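Local coordinates for vanadium-dependent bromoperoxidase (Corallina officinalis, PDB 1QHB), which catalyses the hydrogen peroxide-dependent bromination of organic substrates, using a vanadate cofactor, as a calcium-binding homododecamer, at residues S56-L61 with D73-F78; L167-E172 with T322-A327; I241-K246 with C343-A348; I495-F500 with F584-F589. All coordinates share one frame; numbering follows the deposited sequence.

Contact 1: residues S56-L61 with D73-F78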
# COMPACT_ATOMS: atom_id res chain seq x y z
N SER A 56 48.41 6.57 10.96
CA SER A 56 47.16 7.25 10.76
C SER A 56 47.27 8.77 10.62
O SER A 56 48.19 9.39 11.16
CB SER A 56 46.21 7.01 11.98
OG SER A 56 46.01 5.59 12.09
N PHE A 57 46.26 9.37 9.98
CA PHE A 57 46.31 10.83 9.86
C PHE A 57 46.09 11.44 11.23
O PHE A 57 45.04 11.20 11.78
CB PHE A 57 45.18 11.32 8.97
CG PHE A 57 45.02 12.79 8.84
CD1 PHE A 57 45.80 13.54 7.99
CD2 PHE A 57 44.02 13.44 9.58
CE1 PHE A 57 45.62 14.91 7.89
CE2 PHE A 57 43.81 14.79 9.45
CZ PHE A 57 44.63 15.52 8.63
N THR A 58 47.02 12.21 11.77
CA THR A 58 46.77 12.82 13.06
C THR A 58 47.17 14.29 12.98
O THR A 58 47.37 14.91 14.03
CB THR A 58 47.56 12.19 14.20
OG1 THR A 58 48.96 12.41 13.88
CG2 THR A 58 47.36 10.68 14.35
N LYS A 59 47.17 14.85 11.79
CA LYS A 59 47.56 16.26 11.70
C LYS A 59 46.59 17.12 12.47
O LYS A 59 45.39 17.03 12.21
CB LYS A 59 47.61 16.63 10.21
CG LYS A 59 48.37 17.95 9.96
CD LYS A 59 48.57 18.14 8.48
CE LYS A 59 49.18 19.52 8.20
NZ LYS A 59 49.86 19.52 6.87
N GLY A 60 47.10 17.99 13.39
CA GLY A 60 46.19 18.87 14.14
C GLY A 60 46.14 18.47 15.60
O GLY A 60 45.97 19.32 16.47
N LEU A 61 46.22 17.19 15.90
CA LEU A 61 46.29 16.68 17.25
C LEU A 61 47.70 16.92 17.77
O LEU A 61 48.64 16.80 17.01
CB LEU A 61 45.96 15.18 17.27
CG LEU A 61 44.61 14.76 16.68
CD1 LEU A 61 44.48 13.25 16.74
CD2 LEU A 61 43.47 15.43 17.42
N ASP A 73 43.48 9.13 23.29
CA ASP A 73 42.11 9.61 23.38
C ASP A 73 41.82 10.76 22.43
O ASP A 73 40.67 11.00 22.01
CB ASP A 73 41.76 10.06 24.81
CG ASP A 73 41.59 8.92 25.80
OD1 ASP A 73 41.72 7.73 25.48
OD2 ASP A 73 41.28 9.18 26.98
N ASP A 74 42.79 11.61 22.11
CA ASP A 74 42.55 12.72 21.17
C ASP A 74 42.20 12.16 19.80
O ASP A 74 41.32 12.71 19.19
CB ASP A 74 43.78 13.59 21.03
CG ASP A 74 44.10 14.39 22.28
OD1 ASP A 74 43.19 14.62 23.11
OD2 ASP A 74 45.26 14.83 22.45
N PHE A 75 42.85 11.06 19.38
CA PHE A 75 42.49 10.48 18.07
C PHE A 75 41.14 9.78 18.12
O PHE A 75 40.31 9.96 17.24
CB PHE A 75 43.59 9.52 17.61
CG PHE A 75 43.29 8.92 16.26
CD1 PHE A 75 43.61 9.61 15.14
CD2 PHE A 75 42.70 7.66 16.13
CE1 PHE A 75 43.37 9.11 13.86
CE2 PHE A 75 42.44 7.15 14.88
CZ PHE A 75 42.80 7.85 13.75
N LEU A 76 40.87 9.03 19.17
CA LEU A 76 39.61 8.30 19.36
C LEU A 76 38.43 9.25 19.46
O LEU A 76 37.38 8.95 18.92
CB LEU A 76 39.68 7.37 20.56
CG LEU A 76 40.73 6.26 20.42
CD1 LEU A 76 41.01 5.57 21.74
CD2 LEU A 76 40.31 5.27 19.32
N ALA A 77 38.60 10.43 20.03
CA ALA A 77 37.51 11.42 20.12
C ALA A 77 37.28 12.01 18.74
O ALA A 77 36.14 12.25 18.31
CB ALA A 77 37.84 12.53 21.11
N PHE A 78 38.38 12.22 18.00
CA PHE A 78 38.34 12.74 16.63
C PHE A 78 37.56 11.79 15.72
O PHE A 78 36.73 12.23 14.90
CB PHE A 78 39.77 12.86 16.14
CG PHE A 78 40.04 13.20 14.70
CD1 PHE A 78 39.56 14.37 14.14
CD2 PHE A 78 40.80 12.36 13.91
CE1 PHE A 78 39.84 14.68 12.81
CE2 PHE A 78 41.07 12.66 12.59
CZ PHE A 78 40.59 13.83 12.04
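F57 O approaches the edge of the F75 ring, in its plane, 3.4 Å from F75 CE1. This is not a hydrogen bond, and none joins the two segments. The F75 ring, on helix 72-84, takes most of the loop's contacts. F75 has CG opposite its backbone N (chi1 -178°), which carries the ring out from the helix to the loop. S56 CB comes obliquely to the ring tip, 3.9 Å from F75 CZ. The T58 side chain crosses that of F75 at about a right angle, with T58 CG2 4.0 Å from F75 CD1. The T58 hydroxyl is hydrogen-bonded to H63 NE2. A bond from L61 N to T58 O closes a bend in the loop, and T58 and L61 both touch F75. L61 CD1 rests 3.7 Å from F75 CA, and L61 CD2 lies 3.9 Å from D74 O. Further along, F57 CD2 is 4.2 Å from F78 CZ, which arrives near the plane of the F57 ring, at its edge. The F57 side chain lies about 4 Å from that of R406, a residue of the vanadate site, and about 5 Å from that of H478, probably an active-site residue. The F57 carbonyl oxygen faces a ring edge, whose hydrogens carry a slight positive charge, so a weak electrostatic attraction probably adds to an otherwise apolar contact.

Contact 2: residues L167-E172 with T322-A327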
# COMPACT_ATOMS: atom_id res chain seq x y z
N LEU A 167 63.50 15.85 -5.05
CA LEU A 167 64.85 16.30 -5.41
C LEU A 167 64.88 16.77 -6.85
O LEU A 167 65.69 17.64 -7.21
CB LEU A 167 65.85 15.15 -5.21
CG LEU A 167 66.05 14.62 -3.80
CD1 LEU A 167 66.76 13.27 -3.82
CD2 LEU A 167 66.83 15.62 -2.96
N GLY A 168 64.01 16.23 -7.74
CA GLY A 168 64.01 16.67 -9.13
C GLY A 168 62.96 17.76 -9.37
O GLY A 168 62.62 17.96 -10.56
N ARG A 169 62.50 18.51 -8.37
CA ARG A 169 61.45 19.49 -8.59
C ARG A 169 61.77 20.59 -9.58
O ARG A 169 60.86 21.17 -10.18
CB ARG A 169 61.02 20.19 -7.28
CG ARG A 169 59.64 19.87 -6.76
CD ARG A 169 59.31 20.21 -5.32
NE ARG A 169 58.57 19.00 -4.75
CZ ARG A 169 58.60 18.77 -3.46
NH1 ARG A 169 59.30 19.58 -2.65
NH2 ARG A 169 57.95 17.75 -2.92
N ASP A 170 63.04 21.00 -9.72
CA ASP A 170 63.36 22.12 -10.59
C ASP A 170 63.90 21.66 -11.93
O ASP A 170 64.30 22.45 -12.76
CB ASP A 170 64.25 23.12 -9.84
CG ASP A 170 63.42 23.73 -8.72
OD1 ASP A 170 62.39 24.39 -9.01
OD2 ASP A 170 63.76 23.48 -7.56
N ILE A 171 63.73 20.42 -12.28
CA ILE A 171 64.04 19.85 -13.58
C ILE A 171 62.89 20.16 -14.53
O ILE A 171 61.71 20.05 -14.16
CB ILE A 171 64.19 18.32 -13.42
CG1 ILE A 171 65.53 18.07 -12.71
CG2 ILE A 171 64.20 17.61 -14.76
CD1 ILE A 171 65.85 16.61 -12.45
N GLU A 172 63.21 20.51 -15.78
CA GLU A 172 62.24 20.80 -16.78
C GLU A 172 61.70 19.56 -17.48
O GLU A 172 62.48 18.73 -17.94
CB GLU A 172 62.81 21.73 -17.90
CG GLU A 172 63.29 23.03 -17.28
CD GLU A 172 63.77 24.05 -18.28
OE1 GLU A 172 63.55 23.95 -19.49
OE2 GLU A 172 64.35 25.06 -17.82
N THR A 322 58.71 23.34 -15.19
CA THR A 322 59.35 22.41 -14.28
C THR A 322 58.31 21.60 -13.51
O THR A 322 57.13 21.97 -13.46
CB THR A 322 60.23 23.13 -13.25
OG1 THR A 322 59.44 24.14 -12.59
CG2 THR A 322 61.36 23.94 -13.91
N ILE A 323 58.77 20.53 -12.89
CA ILE A 323 57.93 19.75 -11.97
C ILE A 323 57.32 20.67 -10.93
O ILE A 323 56.12 20.58 -10.66
CB ILE A 323 58.80 18.65 -11.34
CG1 ILE A 323 59.02 17.60 -12.45
CG2 ILE A 323 58.15 18.03 -10.12
CD1 ILE A 323 59.90 16.47 -12.01
N ARG A 324 58.06 21.67 -10.45
CA ARG A 324 57.57 22.59 -9.43
C ARG A 324 56.38 23.36 -9.97
O ARG A 324 55.40 23.59 -9.22
CB ARG A 324 58.68 23.54 -8.95
CG ARG A 324 58.31 24.36 -7.70
CD ARG A 324 59.45 25.23 -7.17
NE ARG A 324 60.64 24.43 -6.76
CZ ARG A 324 60.73 23.78 -5.61
NH1 ARG A 324 59.72 23.80 -4.73
NH2 ARG A 324 61.81 23.08 -5.30
N ASP A 325 56.43 23.83 -11.21
CA ASP A 325 55.28 24.57 -11.74
C ASP A 325 54.01 23.71 -11.75
O ASP A 325 52.93 24.30 -11.68
CB ASP A 325 55.56 25.09 -13.13
CG ASP A 325 56.72 26.09 -13.23
OD1 ASP A 325 57.08 26.71 -12.23
OD2 ASP A 325 57.26 26.25 -14.36
N LEU A 326 54.07 22.41 -12.02
CA LEU A 326 52.87 21.58 -12.01
C LEU A 326 52.41 21.50 -10.57
O LEU A 326 51.23 21.67 -10.30
CB LEU A 326 53.12 20.20 -12.64
CG LEU A 326 51.88 19.34 -12.81
CD1 LEU A 326 50.80 20.08 -13.61
CD2 LEU A 326 52.20 17.97 -13.42
N ALA A 327 53.30 21.38 -9.57
CA ALA A 327 52.90 21.46 -8.16
C ALA A 327 52.22 22.78 -7.87
O ALA A 327 51.13 22.88 -7.25
CB ALA A 327 54.14 21.30 -7.28
O HOH W 1 61.13 25.54 -10.95
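R324 holds D170 side-on in a two-pronged salt bridge. R324 NE meets D170 OD1 at 2.9 Å and R324 NH2 meets D170 OD2 at 3.0 Å, each on the syn side. The carboxylate and guanidinium planes differ by 27°. This pair sits at the start of helix 323-332, where T322 is the N-cap and forms a capping box with D325 through two weak bonds, D325 N to T322 OG1 and T322 N to D325 OD2. The other segment is a type I beta turn, G168 to I171. Its carbonyls take amides of the first helical turn: R324 N donates to R169 O at 2.9 Å, and I323 N to I171 O at 3.2 Å. Water 1 gives a proton to D170 OD1 at 2.6 Å and also bonds T322 OG1, tying the salt bridge to the cap. D170 OD2 has a further donor in G288 N. D290 OD1 receives both R324 NH2 and R169 NH1. R169 NE also donates to M547 O. The R169 chain crosses R324 at about a right angle, with R169 CB over one guanidinium face, 3.6 Å from R324 NH2. I323 packs against the turn, and I323 CD1 lies 3.4 Å from G168 O.

Contact 3: residues I241-K246 with C343-A348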
# COMPACT_ATOMS: atom_id res chain seq x y z
N ILE A 241 46.69 21.51 -21.02
CA ILE A 241 47.20 22.37 -19.96
C ILE A 241 48.29 23.31 -20.45
O ILE A 241 48.78 24.13 -19.65
CB ILE A 241 47.63 21.52 -18.74
CG1 ILE A 241 47.46 22.29 -17.40
CG2 ILE A 241 48.97 20.85 -18.86
CD1 ILE A 241 47.73 21.43 -16.23
N ILE A 242 48.62 23.32 -21.74
CA ILE A 242 49.60 24.23 -22.29
C ILE A 242 49.12 24.94 -23.54
O ILE A 242 49.60 26.06 -23.77
CB ILE A 242 50.94 23.59 -22.70
CG1 ILE A 242 50.73 22.38 -23.62
CG2 ILE A 242 51.77 23.26 -21.48
CD1 ILE A 242 52.05 21.79 -24.11
N VAL A 243 48.27 24.42 -24.42
CA VAL A 243 47.94 25.18 -25.61
C VAL A 243 46.71 26.06 -25.36
O VAL A 243 45.88 25.81 -24.47
CB VAL A 243 47.60 24.30 -26.82
CG1 VAL A 243 48.70 23.27 -27.04
CG2 VAL A 243 46.26 23.59 -26.61
N GLY A 244 46.57 26.98 -26.31
CA GLY A 244 45.38 27.79 -26.42
C GLY A 244 44.43 27.12 -27.44
O GLY A 244 44.60 25.99 -27.89
N SER A 245 43.40 27.92 -27.76
CA SER A 245 42.36 27.49 -28.66
C SER A 245 42.33 28.47 -29.81
O SER A 245 42.90 29.55 -29.80
CB SER A 245 41.00 27.60 -27.96
OG SER A 245 40.60 28.95 -27.86
N LYS A 246 41.46 28.10 -30.74
CA LYS A 246 41.06 28.91 -31.90
C LYS A 246 40.44 30.20 -31.35
O LYS A 246 39.80 30.14 -30.28
CB LYS A 246 39.98 28.14 -32.67
CG LYS A 246 39.99 28.26 -34.17
CD LYS A 246 38.58 28.07 -34.74
CE LYS A 246 38.64 27.65 -36.19
NZ LYS A 246 37.30 27.55 -36.83
N CYS A 343 37.54 21.53 -21.71
CA CYS A 343 36.29 21.68 -22.41
C CYS A 343 36.16 22.90 -23.26
O CYS A 343 35.73 22.77 -24.40
CB CYS A 343 35.12 21.64 -21.39
SG CYS A 343 33.45 21.47 -22.07
N LEU A 344 36.60 24.05 -22.77
CA LEU A 344 36.58 25.28 -23.54
C LEU A 344 37.48 25.22 -24.78
O LEU A 344 37.06 25.72 -25.81
CB LEU A 344 36.97 26.44 -22.64
CG LEU A 344 36.03 26.83 -21.49
CD1 LEU A 344 36.75 27.82 -20.58
CD2 LEU A 344 34.76 27.49 -22.02
N ILE A 345 38.63 24.57 -24.71
CA ILE A 345 39.50 24.40 -25.87
C ILE A 345 38.77 23.55 -26.92
O ILE A 345 38.82 23.83 -28.11
CB ILE A 345 40.81 23.73 -25.42
CG1 ILE A 345 41.65 24.74 -24.60
CG2 ILE A 345 41.66 23.29 -26.62
CD1 ILE A 345 42.86 24.13 -23.91
N LEU A 346 38.16 22.44 -26.46
CA LEU A 346 37.47 21.51 -27.34
C LEU A 346 36.32 22.23 -28.00
O LEU A 346 36.15 22.09 -29.22
CB LEU A 346 36.96 20.26 -26.61
CG LEU A 346 38.00 19.34 -25.96
CD1 LEU A 346 37.40 18.30 -25.05
CD2 LEU A 346 38.82 18.64 -27.04
N LEU A 347 35.57 23.06 -27.25
CA LEU A 347 34.46 23.75 -27.92
C LEU A 347 34.98 24.74 -28.93
O LEU A 347 34.46 24.82 -30.06
CB LEU A 347 33.53 24.46 -26.93
CG LEU A 347 32.72 23.52 -26.02
CD1 LEU A 347 32.12 24.29 -24.85
CD2 LEU A 347 31.63 22.85 -26.87
N ALA A 348 35.97 25.54 -28.54
CA ALA A 348 36.52 26.55 -29.44
C ALA A 348 37.20 25.93 -30.66
O ALA A 348 37.11 26.42 -31.78
CB ALA A 348 37.50 27.40 -28.63
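K246 passes A348, near the C-terminal end of helix 337-349, with its chain stretched out. Its CB is 3.5 Å from A348 O. CG is slightly farther off, and CD comes back to 3.7 Å from A348 O. K246, an exposed residue, then leads away from the helix toward NZ. The arrangement is a loop laid along a helix: residues 241-246 precede strand 251-253 and pack against one side of helix 337-349. The backbone of K246 is held by N349, whose OD1 accepts from K246 N. S245 is the inner neighbour. Its CB is 3.6 Å from A348 CB, and its OG is equally near that methyl. OG stands between the backbone N and the carbonyl carbon (chi1 74°). There it donates to K246 O at 2.8 Å, from 37° above the carbonyl plane. It also bonds A272 N, so this buried hydroxyl has two partners and joins the loop to strand 270-273. One helical turn back, I345 packs against the carbonyls of V243 and G244. It also touches I271 on strand 270-273, so it packs against loop and strand together. Its CG1 lies beside the backbone N, and the extended outer torsion (chi2 171°) pushes CD1 toward the loop. V243 O accepts from Q280 NE2, and the same oxygen is 3.5 Å from I345 CD1.

Contact 4: residues I495-F500 with F584-F589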
# COMPACT_ATOMS: atom_id res chain seq x y z
N ILE A 495 33.01 12.57 -17.83
CA ILE A 495 31.91 13.30 -18.48
C ILE A 495 32.33 13.79 -19.85
O ILE A 495 31.56 13.78 -20.84
CB ILE A 495 31.51 14.52 -17.61
CG1 ILE A 495 30.80 14.15 -16.33
CG2 ILE A 495 30.62 15.52 -18.40
CD1 ILE A 495 29.62 13.17 -16.47
N LEU A 496 33.51 14.41 -19.94
CA LEU A 496 34.00 14.92 -21.21
C LEU A 496 34.23 13.78 -22.22
O LEU A 496 33.97 14.01 -23.40
CB LEU A 496 35.31 15.69 -21.00
CG LEU A 496 35.23 16.98 -20.18
CD1 LEU A 496 36.64 17.52 -19.91
CD2 LEU A 496 34.36 18.01 -20.86
N LYS A 497 34.75 12.62 -21.82
CA LYS A 497 34.95 11.58 -22.86
C LYS A 497 33.58 11.04 -23.30
O LYS A 497 33.49 10.64 -24.42
CB LYS A 497 35.82 10.44 -22.40
CG LYS A 497 37.27 10.73 -22.02
CD LYS A 497 38.01 9.47 -21.66
CE LYS A 497 37.49 8.89 -20.37
NZ LYS A 497 38.33 7.82 -19.75
N ALA A 498 32.51 11.04 -22.52
CA ALA A 498 31.20 10.63 -22.92
C ALA A 498 30.61 11.67 -23.87
O ALA A 498 29.89 11.30 -24.81
CB ALA A 498 30.23 10.54 -21.72
N PHE A 499 30.80 12.95 -23.56
CA PHE A 499 30.08 13.96 -24.32
C PHE A 499 30.71 14.30 -25.66
O PHE A 499 29.99 14.75 -26.57
CB PHE A 499 30.05 15.22 -23.43
CG PHE A 499 28.74 15.92 -23.57
CD1 PHE A 499 28.48 16.72 -24.67
CD2 PHE A 499 27.77 15.75 -22.62
CE1 PHE A 499 27.26 17.36 -24.79
CE2 PHE A 499 26.54 16.35 -22.74
CZ PHE A 499 26.29 17.16 -23.83
N PHE A 500 32.02 14.20 -25.75
CA PHE A 500 32.75 14.58 -26.97
C PHE A 500 33.09 13.32 -27.76
O PHE A 500 32.91 12.21 -27.21
CB PHE A 500 34.06 15.34 -26.74
CG PHE A 500 33.84 16.80 -26.44
CD1 PHE A 500 33.75 17.75 -27.43
CD2 PHE A 500 33.72 17.20 -25.11
CE1 PHE A 500 33.51 19.08 -27.11
CE2 PHE A 500 33.46 18.52 -24.80
CZ PHE A 500 33.37 19.48 -25.80
N PHE A 584 25.20 7.82 -24.47
CA PHE A 584 26.57 8.30 -24.37
C PHE A 584 27.43 7.04 -24.55
O PHE A 584 27.24 5.99 -23.96
CB PHE A 584 26.84 8.90 -23.01
CG PHE A 584 26.19 10.21 -22.71
CD1 PHE A 584 26.75 11.36 -23.27
CD2 PHE A 584 25.07 10.31 -21.91
CE1 PHE A 584 26.22 12.61 -22.99
CE2 PHE A 584 24.51 11.57 -21.68
CZ PHE A 584 25.10 12.70 -22.21
N ASN A 585 28.40 7.19 -25.43
CA ASN A 585 29.42 6.19 -25.69
C ASN A 585 30.60 6.54 -24.77
O ASN A 585 31.13 7.61 -25.00
CB ASN A 585 29.86 6.18 -27.15
CG ASN A 585 30.94 5.14 -27.37
OD1 ASN A 585 30.68 4.06 -27.90
ND2 ASN A 585 32.15 5.47 -26.94
N LEU A 586 30.94 5.73 -23.76
CA LEU A 586 32.02 6.15 -22.87
C LEU A 586 33.17 5.18 -22.71
O LEU A 586 33.05 4.08 -22.16
CB LEU A 586 31.42 6.48 -21.49
CG LEU A 586 32.35 6.54 -20.26
CD1 LEU A 586 33.36 7.66 -20.42
CD2 LEU A 586 31.52 6.73 -19.02
N PRO A 587 34.34 5.59 -23.16
CA PRO A 587 35.54 4.77 -23.06
C PRO A 587 36.02 4.84 -21.63
O PRO A 587 36.52 5.90 -21.22
CB PRO A 587 36.54 5.39 -24.02
CG PRO A 587 36.00 6.68 -24.47
CD PRO A 587 34.59 6.82 -23.96
N LYS A 588 35.96 3.75 -20.86
CA LYS A 588 36.40 3.80 -19.47
C LYS A 588 37.90 3.76 -19.31
O LYS A 588 38.65 3.44 -20.24
CB LYS A 588 35.75 2.65 -18.69
CG LYS A 588 34.21 2.75 -18.69
CD LYS A 588 33.58 1.50 -18.10
CE LYS A 588 34.08 1.24 -16.67
NZ LYS A 588 33.67 -0.10 -16.21
N PHE A 589 38.42 4.01 -18.09
CA PHE A 589 39.84 3.90 -17.84
C PHE A 589 40.36 2.47 -18.03
O PHE A 589 41.56 2.27 -18.19
CB PHE A 589 40.20 4.34 -16.42
CG PHE A 589 39.94 5.81 -16.15
CD1 PHE A 589 40.31 6.77 -17.04
CD2 PHE A 589 39.33 6.19 -14.97
CE1 PHE A 589 40.06 8.11 -16.80
CE2 PHE A 589 39.09 7.51 -14.72
CZ PHE A 589 39.46 8.49 -15.63
O HOH W 2 32.25 9.42 -26.74
O HOH W 3 39.89 5.83 -21.59
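K497 reaches P587 with a bent chain. Its first two torsions start it beside the backbone N and extend it, and the turn at chi3 (-68°) brings NZ to P587 O at 3.0 Å, nearly in line with the carbonyl bond. NZ also bonds N535 OD1 and water 3, and that water donates to K588 O at 3.0 Å. The ammonium thus has three oxygen partners. It also lies 3.4 Å from F589 CE1, oblique to the ring, and the K497 chain crosses F589 at about a right angle. Nearer the backbone, K497 CB is 4.2 Å from L586 CD1. L586 has CG roughly opposite its backbone N, which sets CD1 beside the helix.

These side chains join the last turns of helix 484-499 to strand 585-587, which pairs antiparallel with 593-595. G484 and H485, at the other end of this helix, belong to the vanadate site. Water 2 sits between the two backbones, 2.9 Å from K497 O and 2.7 Å from N585 O.

A498 offers a small methyl, which packs against L586 CB and the F584 ring. A498 O lies in the plane of that ring, at its edge, 3.5 Å from F584 CD1. F499 has a chi1 of -142°, off the staggered positions, and this swings its ring to F584. F499 CD2 comes within 3.5 Å of F584 CE1, with the ring planes at 47°. H378 meets the F499 ring edge-to-face.

Overall arrangement
Contact 1 comes first in the chain and stands apart, with its centre about 40 Å from that of contact 4 and about 44 Å from that of contact 3, on the opposite side of the chain's centre from both. Contacts 2 and 3 cross along the chain, their segments alternating, and use successive helices, 323-332 and 337-349. They touch where L326 CD1 meets I241 CD1. Contact 4 closes last. It packs on contact 3, with centres about 18 Å apart, through C343, L346 and L347 against L496 and F500. Contacts 2 to 4 therefore form a continuous path through the mainly helical subunit, while contact 1 lies close to residues of the vanadate site.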